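Local coordinates for Sf11-rnase (Nicotiana alata, PDB 1IOO), which cleaves RNA as a secreted stylar ribonuclease of the T2 family and is associated with gametophytic self-incompatibility, by which the plant refuses its own pollen, at residues P50-F55 against T103-A108; G57-D62 against L107-K112; D139-V144 against P149-A154. All coordinates share one frame; numbering follows the deposited sequence.

Interaction 1. Residues P50-F55 against T103-A108; sequences PTYSYF and TYFGLA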
ATOM      1  N   PRO A  50     -18.693  -4.018   8.895  1.00 21.68           N
ATOM      2  CA  PRO A  50     -19.306  -4.397   7.619  1.00 22.04           C
ATOM      3  C   PRO A  50     -19.139  -5.876   7.275  1.00 23.60           C
ATOM      4  O   PRO A  50     -18.046  -6.430   7.384  1.00 25.45           O
ATOM      5  CB  PRO A  50     -18.589  -3.496   6.629  1.00 20.78           C
ATOM      6  CG  PRO A  50     -17.192  -3.483   7.186  1.00 20.78           C
ATOM      7  CD  PRO A  50     -17.415  -3.314   8.674  1.00 19.82           C
ATOM      8  N   THR A  51     -20.228  -6.510   6.852  1.00 23.89           N
ATOM      9  CA  THR A  51     -20.175  -7.914   6.472  1.00 24.67           C
ATOM     10  C   THR A  51     -19.332  -8.098   5.221  1.00 21.54           C
ATOM     11  O   THR A  51     -19.445  -7.332   4.266  1.00 22.32           O
ATOM     12  CB  THR A  51     -21.580  -8.502   6.212  1.00 27.15           C
ATOM     13  OG1 THR A  51     -22.319  -7.632   5.344  1.00 30.06           O
ATOM     14  CG2 THR A  51     -22.326  -8.696   7.521  1.00 29.21           C
ATOM     15  N   TYR A  52     -18.468  -9.106   5.239  1.00 20.48           N
ATOM     16  CA  TYR A  52     -17.603  -9.375   4.102  1.00 17.42           C
ATOM     17  C   TYR A  52     -18.128 -10.536   3.279  1.00 16.87           C
ATOM     18  O   TYR A  52     -18.437 -11.600   3.815  1.00 15.62           O
ATOM     19  CB  TYR A  52     -16.186  -9.711   4.574  1.00 15.68           C
ATOM     20  CG  TYR A  52     -15.191  -9.950   3.447  1.00 13.02           C
ATOM     21  CD1 TYR A  52     -14.524  -8.884   2.838  1.00 12.46           C
ATOM     22  CD2 TYR A  52     -14.930 -11.238   2.983  1.00 11.06           C
ATOM     23  CE1 TYR A  52     -13.621  -9.098   1.799  1.00 10.34           C
ATOM     24  CE2 TYR A  52     -14.030 -11.462   1.946  1.00  9.36           C
ATOM     25  CZ  TYR A  52     -13.380 -10.390   1.362  1.00 10.39           C
ATOM     26  OH  TYR A  52     -12.491 -10.608   0.340  1.00 10.02           O
ATOM     27  N   SER A  53     -18.250 -10.312   1.976  1.00 15.14           N
ATOM     28  CA  SER A  53     -18.667 -11.343   1.044  1.00 16.63           C
ATOM     29  C   SER A  53     -17.469 -11.803   0.234  1.00 15.01           C
ATOM     30  O   SER A  53     -16.664 -10.984  -0.198  1.00 15.25           O
ATOM     31  CB  SER A  53     -19.746 -10.804   0.108  1.00 19.38           C
ATOM     32  OG  SER A  53     -20.870 -10.372   0.850  1.00 22.91           O
ATOM     33  N   TYR A  54     -17.331 -13.108   0.044  1.00 14.51           N
ATOM     34  CA  TYR A  54     -16.184 -13.628  -0.677  1.00 14.04           C
ATOM     35  C   TYR A  54     -16.266 -13.330  -2.169  1.00 13.61           C
ATOM     36  O   TYR A  54     -17.275 -13.599  -2.821  1.00 15.39           O
ATOM     37  CB  TYR A  54     -16.024 -15.126  -0.389  1.00 15.62           C
ATOM     38  CG  TYR A  54     -15.780 -15.381   1.086  1.00 17.57           C
ATOM     39  CD1 TYR A  54     -16.844 -15.460   1.989  1.00 19.46           C
ATOM     40  CD2 TYR A  54     -14.483 -15.460   1.594  1.00 18.97           C
ATOM     41  CE1 TYR A  54     -16.621 -15.607   3.364  1.00 20.20           C
ATOM     42  CE2 TYR A  54     -14.250 -15.604   2.966  1.00 20.54           C
ATOM     43  CZ  TYR A  54     -15.323 -15.676   3.842  1.00 22.01           C
ATOM     44  OH  TYR A  54     -15.097 -15.807   5.195  1.00 23.63           O
ATOM     45  N   PHE A  55     -15.193 -12.749  -2.696  1.00 11.42           N
ATOM     46  CA  PHE A  55     -15.110 -12.403  -4.109  1.00 10.77           C
ATOM     47  C   PHE A  55     -14.930 -13.642  -4.984  1.00 11.24           C
ATOM     48  O   PHE A  55     -14.399 -14.665  -4.547  1.00 10.84           O
ATOM     49  CB  PHE A  55     -13.931 -11.459  -4.365  1.00  9.81           C
ATOM     50  CG  PHE A  55     -14.126 -10.068  -3.814  1.00 10.61           C
ATOM     51  CD1 PHE A  55     -13.287  -9.575  -2.814  1.00 10.35           C
ATOM     52  CD2 PHE A  55     -15.119  -9.235  -4.324  1.00 11.89           C
ATOM     53  CE1 PHE A  55     -13.430  -8.272  -2.331  1.00 11.66           C
ATOM     54  CE2 PHE A  55     -15.271  -7.932  -3.847  1.00 10.96           C
ATOM     55  CZ  PHE A  55     -14.423  -7.449  -2.850  1.00 11.44           C
ATOM     56  N   THR A 103     -17.106  -1.368  -4.303  1.00  9.56           N
ATOM     57  CA  THR A 103     -16.493  -0.128  -4.773  1.00  9.16           C
ATOM     58  C   THR A 103     -15.249   0.232  -3.967  1.00  9.54           C
ATOM     59  O   THR A 103     -14.384   0.954  -4.455  1.00  9.47           O
ATOM     60  CB  THR A 103     -17.496   1.028  -4.801  1.00 11.89           C
ATOM     61  OG1 THR A 103     -18.039   1.235  -3.501  1.00 12.96           O
ATOM     62  CG2 THR A 103     -18.626   0.697  -5.766  1.00 13.33           C
ATOM     63  N   TYR A 104     -15.151  -0.271  -2.740  1.00  7.55           N
ATOM     64  CA  TYR A 104     -13.954  -0.045  -1.942  1.00  7.97           C
ATOM     65  C   TYR A 104     -12.767  -0.786  -2.557  1.00  9.27           C
ATOM     66  O   TYR A 104     -11.708  -0.201  -2.806  1.00  8.14           O
ATOM     67  CB  TYR A 104     -14.180  -0.503  -0.499  1.00  7.69           C
ATOM     68  CG  TYR A 104     -12.921  -0.548   0.343  1.00  7.66           C
ATOM     69  CD1 TYR A 104     -12.289  -1.759   0.611  1.00 10.80           C
ATOM     70  CD2 TYR A 104     -12.380   0.616   0.890  1.00  8.66           C
ATOM     71  CE1 TYR A 104     -11.148  -1.819   1.408  1.00 10.74           C
ATOM     72  CE2 TYR A 104     -11.229   0.572   1.693  1.00 10.81           C
ATOM     73  CZ  TYR A 104     -10.622  -0.655   1.947  1.00 11.12           C
ATOM     74  OH  TYR A 104      -9.487  -0.733   2.728  1.00 11.20           O
ATOM     75  N   PHE A 105     -12.949  -2.074  -2.832  1.00  8.46           N
ATOM     76  CA  PHE A 105     -11.885  -2.835  -3.467  1.00  9.48           C
ATOM     77  C   PHE A 105     -11.673  -2.375  -4.910  1.00 10.18           C
ATOM     78  O   PHE A 105     -10.544  -2.340  -5.393  1.00  9.67           O
ATOM     79  CB  PHE A 105     -12.166  -4.337  -3.395  1.00  7.82           C
ATOM     80  CG  PHE A 105     -11.860  -4.931  -2.051  1.00  8.64           C
ATOM     81  CD1 PHE A 105     -12.827  -4.977  -1.048  1.00  8.39           C
ATOM     82  CD2 PHE A 105     -10.579  -5.386  -1.767  1.00  8.55           C
ATOM     83  CE1 PHE A 105     -12.524  -5.464   0.218  1.00  8.46           C
ATOM     84  CE2 PHE A 105     -10.257  -5.876  -0.501  1.00  9.57           C
ATOM     85  CZ  PHE A 105     -11.232  -5.915   0.495  1.00  9.20           C
ATOM     86  N   GLY A 106     -12.758  -1.994  -5.578  1.00  9.95           N
ATOM     87  CA  GLY A 106     -12.641  -1.511  -6.946  1.00  9.84           C
ATOM     88  C   GLY A 106     -11.820  -0.235  -6.986  1.00  9.43           C
ATOM     89  O   GLY A 106     -11.025  -0.020  -7.905  1.00  9.02           O
ATOM     90  N   LEU A 107     -12.023   0.624  -5.991  1.00  9.30           N
ATOM     91  CA  LEU A 107     -11.266   1.872  -5.907  1.00  9.20           C
ATOM     92  C   LEU A 107      -9.786   1.586  -5.695  1.00  9.41           C
ATOM     93  O   LEU A 107      -8.930   2.194  -6.337  1.00 10.43           O
ATOM     94  CB  LEU A 107     -11.776   2.752  -4.765  1.00 10.61           C
ATOM     95  CG  LEU A 107     -10.976   4.048  -4.554  1.00  9.35           C
ATOM     96  CD1 LEU A 107     -11.033   4.895  -5.822  1.00 11.72           C
ATOM     97  CD2 LEU A 107     -11.531   4.828  -3.374  1.00 13.68           C
ATOM     98  N   ALA A 108      -9.487   0.660  -4.789  1.00  9.95           N
ATOM     99  CA  ALA A 108      -8.105   0.287  -4.526  1.00  8.87           C
ATOM    100  C   ALA A 108      -7.414  -0.144  -5.818  1.00 10.52           C
ATOM    101  O   ALA A 108      -6.292   0.267  -6.100  1.00  9.37           O
ATOM    102  CB  ALA A 108      -8.050  -0.839  -3.493  1.00  9.93           C
TER
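Tyr52 and Phe55 meet Phe105 in a buried aromatic cluster, where an irregular stretch of the RNase T2 fold, leading from strand 30-37 to helix 57-66, lies against helix 101-113. No hydrogen bond crosses between 50-55 and 103-108, and the 126 Å² they bury comes from these three residues. The main pair is a T-shaped (edge-to-face) stack: Phe55 presents its edge to a face of Phe105, with centroids 5.0 Å apart and planes at 75°. Two neighbouring edge carbons share the approach, Phe55 CZ coming within 3.5 Å of Phe105 CD1 and Phe55 CE1 within 3.7 Å of Phe105 CG. The opposite face of Phe105 is covered by Tyr104 of the same helix, whose CD1 stands 3.6 Å above the ring plane, toward its rim. Phe105 is therefore clamped between two edges, which should limit its freedom to turn. Trp67 adds a further ring contact, with planes inclined by about 40°.

The tyrosine arrives differently. Its CG lies anti to the backbone N (chi1 -177°), which carries the ring in toward the helix although the CB itself starts off to one side. The two side chains cross at about a right angle, and the touch is looser than that of Phe55. Gln81 ties down this part of the loop twice, its OE1 pairing with Tyr52 OH and its NE2 with Phe55 O. Between these polar ties and the helix, the tyrosine reaches Phe105 by a ring carbon, Tyr52 CE1 lying 4.1 Å from Phe105 CE1.

Interaction 2. Residues G57-D62 against L107-K112; sequences GKMLND and LALRLK. With NAG (2-acetamido-2-deoxy-beta-D-glucopyranose), chain C.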
ATOM      1  N   GLY A  57     -14.660 -14.925  -9.521  1.00 13.83           N
ATOM      2  CA  GLY A  57     -14.398 -14.509 -10.890  1.00 15.88           C
ATOM      3  C   GLY A  57     -13.331 -13.468 -11.170  1.00 17.18           C
ATOM      4  O   GLY A  57     -12.201 -13.570 -10.692  1.00 16.65           O
ATOM      5  N   LYS A  58     -13.696 -12.457 -11.957  1.00 15.85           N
ATOM      6  CA  LYS A  58     -12.757 -11.411 -12.353  1.00 16.87           C
ATOM      7  C   LYS A  58     -12.193 -10.654 -11.160  1.00 15.04           C
ATOM      8  O   LYS A  58     -10.981 -10.473 -11.059  1.00 14.09           O
ATOM      9  CB  LYS A  58     -13.417 -10.415 -13.311  1.00 19.53           C
ATOM     10  CG  LYS A  58     -12.457  -9.351 -13.832  1.00 22.82           C
ATOM     11  CD  LYS A  58     -13.171  -8.344 -14.719  1.00 25.92           C
ATOM     12  CE  LYS A  58     -12.205  -7.325 -15.308  1.00 27.69           C
ATOM     13  NZ  LYS A  58     -11.529  -6.495 -14.270  1.00 29.71           N
ATOM     14  N   MET A  59     -13.066 -10.181 -10.275  1.00 14.34           N
ATOM     15  CA  MET A  59     -12.608  -9.434  -9.106  1.00 12.70           C
ATOM     16  C   MET A  59     -11.610 -10.253  -8.298  1.00 12.64           C
ATOM     17  O   MET A  59     -10.603  -9.728  -7.819  1.00 10.59           O
ATOM     18  CB  MET A  59     -13.791  -9.024  -8.222  1.00 14.74           C
ATOM     19  CG  MET A  59     -13.399  -8.222  -6.981  1.00 15.21           C
ATOM     20  SD  MET A  59     -12.527  -6.659  -7.326  1.00 19.47           S
ATOM     21  CE  MET A  59     -13.879  -5.499  -7.246  1.00 20.45           C
ATOM     22  N   LEU A  60     -11.889 -11.544  -8.150  1.00 11.83           N
ATOM     23  CA  LEU A  60     -10.999 -12.422  -7.412  1.00 10.66           C
ATOM     24  C   LEU A  60      -9.637 -12.523  -8.099  1.00 10.65           C
ATOM     25  O   LEU A  60      -8.601 -12.419  -7.447  1.00 10.91           O
ATOM     26  CB  LEU A  60     -11.627 -13.812  -7.247  1.00  9.89           C
ATOM     27  CG  LEU A  60     -10.763 -14.895  -6.591  1.00 12.06           C
ATOM     28  CD1 LEU A  60     -10.178 -14.399  -5.273  1.00 11.80           C
ATOM     29  CD2 LEU A  60     -11.623 -16.126  -6.358  1.00 12.49           C
ATOM     30  N   ASN A  61      -9.638 -12.712  -9.416  1.00 10.95           N
ATOM     31  CA  ASN A  61      -8.382 -12.797 -10.149  1.00 11.64           C
ATOM     32  C   ASN A  61      -7.623 -11.478 -10.094  1.00 10.75           C
ATOM     33  O   ASN A  61      -6.398 -11.462  -9.983  1.00 11.21           O
ATOM     34  CB  ASN A  61      -8.616 -13.172 -11.614  1.00 12.38           C
ATOM     35  CG  ASN A  61      -9.045 -14.610 -11.781  1.00 15.08           C
ATOM     36  OD1 ASN A  61      -8.557 -15.500 -11.083  1.00 18.03           O
ATOM     37  ND2 ASN A  61      -9.953 -14.852 -12.720  1.00 16.22           N
ATOM     38  N   ASP A  62      -8.352 -10.370 -10.181  1.00 11.07           N
ATOM     39  CA  ASP A  62      -7.728  -9.054 -10.137  1.00 10.44           C
ATOM     40  C   ASP A  62      -7.073  -8.801  -8.786  1.00 10.34           C
ATOM     41  O   ASP A  62      -5.942  -8.319  -8.716  1.00 10.47           O
ATOM     42  CB  ASP A  62      -8.748  -7.942 -10.413  1.00 12.51           C
ATOM     43  CG  ASP A  62      -9.173  -7.872 -11.874  1.00 16.48           C
ATOM     44  OD1 ASP A  62      -8.448  -8.393 -12.743  1.00 18.45           O
ATOM     45  OD2 ASP A  62     -10.232  -7.274 -12.152  1.00 19.23           O
ATOM     46  N   LEU A 107     -12.023   0.624  -5.991  1.00  9.30           N
ATOM     47  CA  LEU A 107     -11.266   1.872  -5.907  1.00  9.20           C
ATOM     48  C   LEU A 107      -9.786   1.586  -5.695  1.00  9.41           C
ATOM     49  O   LEU A 107      -8.930   2.194  -6.337  1.00 10.43           O
ATOM     50  CB  LEU A 107     -11.776   2.752  -4.765  1.00 10.61           C
ATOM     51  CG  LEU A 107     -10.976   4.048  -4.554  1.00  9.35           C
ATOM     52  CD1 LEU A 107     -11.033   4.895  -5.822  1.00 11.72           C
ATOM     53  CD2 LEU A 107     -11.531   4.828  -3.374  1.00 13.68           C
ATOM     54  N   ALA A 108      -9.487   0.660  -4.789  1.00  9.95           N
ATOM     55  CA  ALA A 108      -8.105   0.287  -4.526  1.00  8.87           C
ATOM     56  C   ALA A 108      -7.414  -0.144  -5.818  1.00 10.52           C
ATOM     57  O   ALA A 108      -6.292   0.267  -6.100  1.00  9.37           O
ATOM     58  CB  ALA A 108      -8.050  -0.839  -3.493  1.00  9.93           C
ATOM     59  N   LEU A 109      -8.102  -0.955  -6.615  1.00 10.63           N
ATOM     60  CA  LEU A 109      -7.551  -1.422  -7.877  1.00 10.31           C
ATOM     61  C   LEU A 109      -7.357  -0.263  -8.853  1.00 11.26           C
ATOM     62  O   LEU A 109      -6.339  -0.184  -9.541  1.00 11.53           O
ATOM     63  CB  LEU A 109      -8.469  -2.489  -8.494  1.00 10.13           C
ATOM     64  CG  LEU A 109      -8.489  -3.837  -7.760  1.00 11.51           C
ATOM     65  CD1 LEU A 109      -9.582  -4.735  -8.319  1.00 11.80           C
ATOM     66  CD2 LEU A 109      -7.129  -4.501  -7.907  1.00 12.63           C
ATOM     67  N   ARG A 110      -8.333   0.639  -8.897  1.00 10.37           N
ATOM     68  CA  ARG A 110      -8.259   1.799  -9.786  1.00 11.93           C
ATOM     69  C   ARG A 110      -7.079   2.698  -9.424  1.00 12.25           C
ATOM     70  O   ARG A 110      -6.322   3.124 -10.297  1.00 13.53           O
ATOM     71  CB  ARG A 110      -9.557   2.611  -9.710  1.00 14.34           C
ATOM     72  CG  ARG A 110      -9.588   3.836 -10.618  1.00 18.37           C
ATOM     73  CD  ARG A 110     -10.958   4.502 -10.608  1.00 22.15           C
ATOM     74  NE  ARG A 110     -11.154   5.404  -9.472  1.00 26.57           N
ATOM     75  CZ  ARG A 110     -10.572   6.593  -9.352  1.00 29.04           C
ATOM     76  NH1 ARG A 110      -9.749   7.032 -10.298  1.00 30.80           N
ATOM     77  NH2 ARG A 110     -10.823   7.355  -8.294  1.00 29.84           N
ATOM     78  N   LEU A 111      -6.925   2.985  -8.135  1.00 11.19           N
ATOM     79  CA  LEU A 111      -5.835   3.844  -7.687  1.00 11.50           C
ATOM     80  C   LEU A 111      -4.480   3.200  -7.947  1.00 11.30           C
ATOM     81  O   LEU A 111      -3.526   3.879  -8.328  1.00 12.74           O
ATOM     82  CB  LEU A 111      -5.997   4.180  -6.201  1.00 10.78           C
ATOM     83  CG  LEU A 111      -7.274   4.969  -5.889  1.00 13.24           C
ATOM     84  CD1 LEU A 111      -7.321   5.314  -4.409  1.00 13.60           C
ATOM     85  CD2 LEU A 111      -7.315   6.241  -6.717  1.00 15.07           C
ATOM     86  N   LYS A 112      -4.391   1.891  -7.736  1.00 12.35           N
ATOM     87  CA  LYS A 112      -3.150   1.169  -7.980  1.00 12.37           C
ATOM     88  C   LYS A 112      -2.764   1.254  -9.461  1.00 13.63           C
ATOM     89  O   LYS A 112      -1.601   1.457  -9.808  1.00 14.20           O
ATOM     90  CB  LYS A 112      -3.329  -0.297  -7.561  1.00 13.66           C
ATOM     91  CG  LYS A 112      -2.057  -1.133  -7.486  1.00 15.61           C
ATOM     92  CD  LYS A 112      -1.844  -1.978  -8.721  1.00 15.36           C
ATOM     93  CE  LYS A 112      -0.835  -3.085  -8.434  1.00 15.52           C
ATOM     94  NZ  LYS A 112      -0.461  -3.858  -9.652  1.00 15.06           N
TER
HETATM   95  C1  NAG C   1       3.550  -2.840 -12.344  1.00 12.17           C
HETATM   96  C2  NAG C   1       3.530  -3.222 -13.834  1.00 13.18           C
HETATM   97  C3  NAG C   1       2.956  -2.087 -14.677  1.00 14.22           C
HETATM   98  C4  NAG C   1       1.577  -1.721 -14.144  1.00 11.77           C
HETATM   99  C5  NAG C   1       1.708  -1.318 -12.674  1.00 11.32           C
HETATM  100  C6  NAG C   1       0.371  -0.963 -12.059  1.00 12.65           C
HETATM  101  C7  NAG C   1       5.063  -4.486 -15.201  1.00 19.14           C
HETATM  102  C8  NAG C   1       6.424  -4.524 -15.874  1.00 20.40           C
HETATM  103  N2  NAG C   1       4.870  -3.542 -14.285  1.00 16.44           N
HETATM  104  O3  NAG C   1       2.852  -2.507 -16.030  1.00 15.46           O
HETATM  105  O4  NAG C   1       1.037  -0.631 -14.909  1.00 12.42           O
HETATM  106  O5  NAG C   1       2.242  -2.424 -11.912  1.00 11.91           O
HETATM  107  O6  NAG C   1      -0.475  -2.101 -11.988  1.00 16.22           O
HETATM  108  O7  NAG C   1       4.197  -5.309 -15.514  1.00 21.46           O
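Leu109 carries the contact of 107-112 with 57-62, a helix-to-helix meeting at the surface whose nearest CA atoms, those of Asp62 and Leu109, are 8.0 Å apart. Taken in order, Leu107 and Ala108 turn toward strand 30-37, where both touch Leu34. Leu109 then projects toward helix 57-66 and contributes 66 of the 115 Å² buried. Its CG stands anti to the carbonyl carbon (chi1 -70°), and the CD1 methyl rests against two residues of the partner helix, about one turn apart: Met59 SD lies 3.7 Å from Leu109 CD1, and Asp62 CB 3.9 Å from the same methyl. The thioether gets there because the methionine chain bends at chi2 and chi3, though its CB sets out to one side. Of its side chain Asp62 offers the methylene, and its backbone O lies 4.1 Å from Leu109 CD2. The carboxylate is engaged along its own helix, where Asp62 OD2 receives Lys58 NZ on its syn lone pair, 2.6 Å away, in a salt bridge spanning one turn. Arg110 leaves the interface and gives its NH2 to Ala174 O, while Leu111 packs on Leu7. Lys112 closes the segment with its chain against Leu9, Ile31 and His66. Its NZ lies 2.9 Å from O6 of the N-acetylglucosamine, a hydrogen bond that is doubtful because NZ crowds another atom. An alanine here removes the chain, and Leu9, Ile31 and His66 would probably lose its cover, opening a gap beside the sugar. The arrangement is that of a helix packed against the antiparallel sheet of the RNase T2 fold, a second helix against its flank and the Asn28-linked glycan at its end.

Interaction 3. Residues D139-V144 against P149-A154; sequences DAIKTV and PDIKCA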
ATOM      1  N   ASP A 139      11.318  12.609  -3.826  1.00 10.20           N
ATOM      2  CA  ASP A 139      11.159  13.482  -4.988  1.00 11.04           C
ATOM      3  C   ASP A 139      10.620  12.723  -6.204  1.00 10.36           C
ATOM      4  O   ASP A 139       9.736  13.211  -6.907  1.00 10.77           O
ATOM      5  CB  ASP A 139      12.490  14.148  -5.351  1.00 13.60           C
ATOM      6  CG  ASP A 139      12.891  15.241  -4.371  1.00 15.91           C
ATOM      7  OD1 ASP A 139      12.046  15.659  -3.550  1.00 17.16           O
ATOM      8  OD2 ASP A 139      14.055  15.697  -4.436  1.00 17.74           O
ATOM      9  N   ALA A 140      11.162  11.536  -6.455  1.00 10.27           N
ATOM     10  CA  ALA A 140      10.729  10.734  -7.591  1.00  9.15           C
ATOM     11  C   ALA A 140       9.240  10.393  -7.499  1.00  9.10           C
ATOM     12  O   ALA A 140       8.495  10.544  -8.467  1.00 10.11           O
ATOM     13  CB  ALA A 140      11.564   9.460  -7.672  1.00  8.32           C
ATOM     14  N   ILE A 141       8.805   9.940  -6.329  1.00  9.25           N
ATOM     15  CA  ILE A 141       7.407   9.570  -6.144  1.00  8.54           C
ATOM     16  C   ILE A 141       6.483  10.785  -6.233  1.00  9.18           C
ATOM     17  O   ILE A 141       5.398  10.703  -6.801  1.00  9.82           O
ATOM     18  CB  ILE A 141       7.209   8.851  -4.788  1.00  7.76           C
ATOM     19  CG1 ILE A 141       8.060   7.571  -4.751  1.00  8.28           C
ATOM     20  CG2 ILE A 141       5.739   8.522  -4.566  1.00  7.74           C
ATOM     21  CD1 ILE A 141       7.747   6.562  -5.866  1.00  9.53           C
ATOM     22  N   LYS A 142       6.920  11.919  -5.699  1.00  9.03           N
ATOM     23  CA  LYS A 142       6.073  13.107  -5.711  1.00  9.81           C
ATOM     24  C   LYS A 142       5.762  13.577  -7.130  1.00 11.16           C
ATOM     25  O   LYS A 142       4.796  14.311  -7.344  1.00 10.68           O
ATOM     26  CB  LYS A 142       6.702  14.245  -4.903  1.00 10.99           C
ATOM     27  CG  LYS A 142       5.709  15.365  -4.604  1.00 11.53           C
ATOM     28  CD  LYS A 142       6.285  16.382  -3.639  1.00 12.41           C
ATOM     29  CE  LYS A 142       5.269  17.477  -3.334  1.00 13.10           C
ATOM     30  NZ  LYS A 142       5.841  18.441  -2.359  1.00 16.45           N
ATOM     31  N   THR A 143       6.565  13.162  -8.103  1.00 10.45           N
ATOM     32  CA  THR A 143       6.295  13.566  -9.481  1.00 11.18           C
ATOM     33  C   THR A 143       4.973  12.996  -9.974  1.00 12.58           C
ATOM     34  O   THR A 143       4.374  13.525 -10.913  1.00 13.67           O
ATOM     35  CB  THR A 143       7.409  13.151 -10.476  1.00 11.36           C
ATOM     36  OG1 THR A 143       7.523  11.723 -10.532  1.00 12.61           O
ATOM     37  CG2 THR A 143       8.733  13.772 -10.071  1.00 11.61           C
ATOM     38  N   VAL A 144       4.510  11.921  -9.337  1.00 11.40           N
ATOM     39  CA  VAL A 144       3.246  11.308  -9.728  1.00 13.68           C
ATOM     40  C   VAL A 144       2.191  11.441  -8.630  1.00 12.08           C
ATOM     41  O   VAL A 144       0.990  11.442  -8.915  1.00 14.38           O
ATOM     42  CB  VAL A 144       3.415   9.815 -10.116  1.00 13.02           C
ATOM     43  CG1 VAL A 144       4.284   9.699 -11.362  1.00 12.95           C
ATOM     44  CG2 VAL A 144       4.018   9.031  -8.968  1.00 12.77           C
ATOM     45  N   PRO A 149       4.050  12.248  -0.707  1.00  9.27           N
ATOM     46  CA  PRO A 149       3.760  10.830  -0.513  1.00 10.07           C
ATOM     47  C   PRO A 149       4.390  10.454   0.821  1.00 11.34           C
ATOM     48  O   PRO A 149       5.087  11.272   1.419  1.00 11.05           O
ATOM     49  CB  PRO A 149       4.501  10.175  -1.666  1.00 10.45           C
ATOM     50  CG  PRO A 149       5.772  11.016  -1.729  1.00  9.02           C
ATOM     51  CD  PRO A 149       5.227  12.433  -1.583  1.00 10.71           C
ATOM     52  N   ASP A 150       4.128   9.249   1.309  1.00 10.80           N
ATOM     53  CA  ASP A 150       4.776   8.809   2.534  1.00 12.59           C
ATOM     54  C   ASP A 150       5.679   7.628   2.251  1.00 11.22           C
ATOM     55  O   ASP A 150       5.211   6.543   1.914  1.00 13.36           O
ATOM     56  CB  ASP A 150       3.769   8.446   3.635  1.00 13.59           C
ATOM     57  CG  ASP A 150       4.447   8.212   4.991  1.00 15.46           C
ATOM     58  OD1 ASP A 150       5.452   8.897   5.282  1.00 16.60           O
ATOM     59  OD2 ASP A 150       3.973   7.359   5.774  1.00 17.88           O
ATOM     60  N   ILE A 151       6.984   7.864   2.328  1.00 10.38           N
ATOM     61  CA  ILE A 151       7.962   6.808   2.115  1.00 10.64           C
ATOM     62  C   ILE A 151       8.212   6.075   3.428  1.00 11.10           C
ATOM     63  O   ILE A 151       8.711   6.663   4.384  1.00 11.85           O
ATOM     64  CB  ILE A 151       9.286   7.394   1.591  1.00 11.22           C
ATOM     65  CG1 ILE A 151       9.016   8.302   0.381  1.00 11.25           C
ATOM     66  CG2 ILE A 151      10.245   6.273   1.230  1.00 12.00           C
ATOM     67  CD1 ILE A 151       8.204   7.650  -0.720  1.00 13.22           C
ATOM     68  N   LYS A 152       7.837   4.802   3.477  1.00 10.66           N
ATOM     69  CA  LYS A 152       7.959   4.022   4.704  1.00 12.70           C
ATOM     70  C   LYS A 152       9.121   3.048   4.640  1.00 12.59           C
ATOM     71  O   LYS A 152       9.269   2.299   3.677  1.00 12.31           O
ATOM     72  CB  LYS A 152       6.645   3.277   4.956  1.00 13.71           C
ATOM     73  CG  LYS A 152       5.432   4.202   4.970  1.00 15.93           C
ATOM     74  CD  LYS A 152       4.142   3.433   5.161  1.00 18.41           C
ATOM     75  CE  LYS A 152       2.937   4.358   5.115  1.00 20.67           C
ATOM     76  NZ  LYS A 152       1.685   3.601   5.380  1.00 22.94           N
ATOM     77  N   CYS A 153       9.943   3.050   5.683  1.00 14.12           N
ATOM     78  CA  CYS A 153      11.088   2.163   5.719  1.00 14.77           C
ATOM     79  C   CYS A 153      10.971   1.135   6.814  1.00 15.76           C
ATOM     80  O   CYS A 153      10.219   1.293   7.778  1.00 17.23           O
ATOM     81  CB  CYS A 153      12.383   2.935   5.955  1.00 15.27           C
ATOM     82  SG  CYS A 153      12.907   3.989   4.576  1.00 18.81           S
ATOM     83  N   ALA A 154      11.719   0.057   6.632  1.00 15.38           N
ATOM     84  CA  ALA A 154      11.826  -0.993   7.611  1.00 16.03           C
ATOM     85  C   ALA A 154      13.285  -1.333   7.794  1.00 15.93           C
ATOM     86  O   ALA A 154      14.087  -1.139   6.880  1.00 14.59           O
ATOM     87  CB  ALA A 154      11.053  -2.225   7.163  1.00 15.26           C
TER
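Ile141 and Lys142 on helix 134-145 meet Pro149 just ahead of strand 150-154, where the chain passes from helix to strand in the alpha+beta fold of RNase T2. Four residues link the two segments, and the closest CA atoms, those of Lys142 and Pro149, stand 6.1 Å apart. Near its end the helix tightens: Val144 N bonds to Ile141 O three residues back, and Thr143 N bonds likewise to Ala140 O. The strand continues into the main antiparallel sheet, pairing with strand 162-170, while Cys153 ties it to Cys186 by a disulfide.

Across the 150 Å² interface the touching atoms are all aliphatic. Ile141 uses two branches. Its CG2 methyl comes against the proline ring, 3.6 Å from Pro149 CB, while its CG1 branch, set anti to the carbonyl carbon (chi1 -60°), is met by the end of Ile151, with CD1 of that residue 4.0 Å from Ile141 CG1. Ile151 starts out to one side of the helix, and its CD1 end comes nearer. Lys142 borders the ring with its methylene alone, Lys142 CB lying 4.1 Å from Pro149 CD, and its extended chain runs off to give NZ to Asn148 OD1. Ile166 on Ile141 and Phe138 on Pro149 continue the apolar layer between helix and sheet.

One turn of the helix is also pinned by a side chain. Ala140 O accepts a second bond beside that from Thr143 N: Thr143 OG1 donates to Ala140 O at 2.6 Å, with a C=O...donor angle of 157° and a tilt of 15° from the carbonyl plane.

In the fold
Interactions 1 and 2 are successive stations on helix 101-113: their centres are 10 Å apart and they share Leu107 and Ala108. They also touch, Leu60 CD2 lying 3.6 Å from Phe55 O and Met59 CE 4.0 Å from Gly106 N. Interaction 1 is the one near the catalytic region, with the Phe105 side chain about 5 Å from that of Gln87, an active-site residue by similarity, and the Tyr52 side chain about 6 Å from that of Gln69, a probable RNA-binding residue. Interaction 2 lies beside the glycan, the Asp62 side chain about 5 Å from its xylose. Interaction 3 lies on the opposite side of the chain's centre, 27 Å from interaction 1 and 23 Å from interaction 2 between centres, away from the catalytic residues.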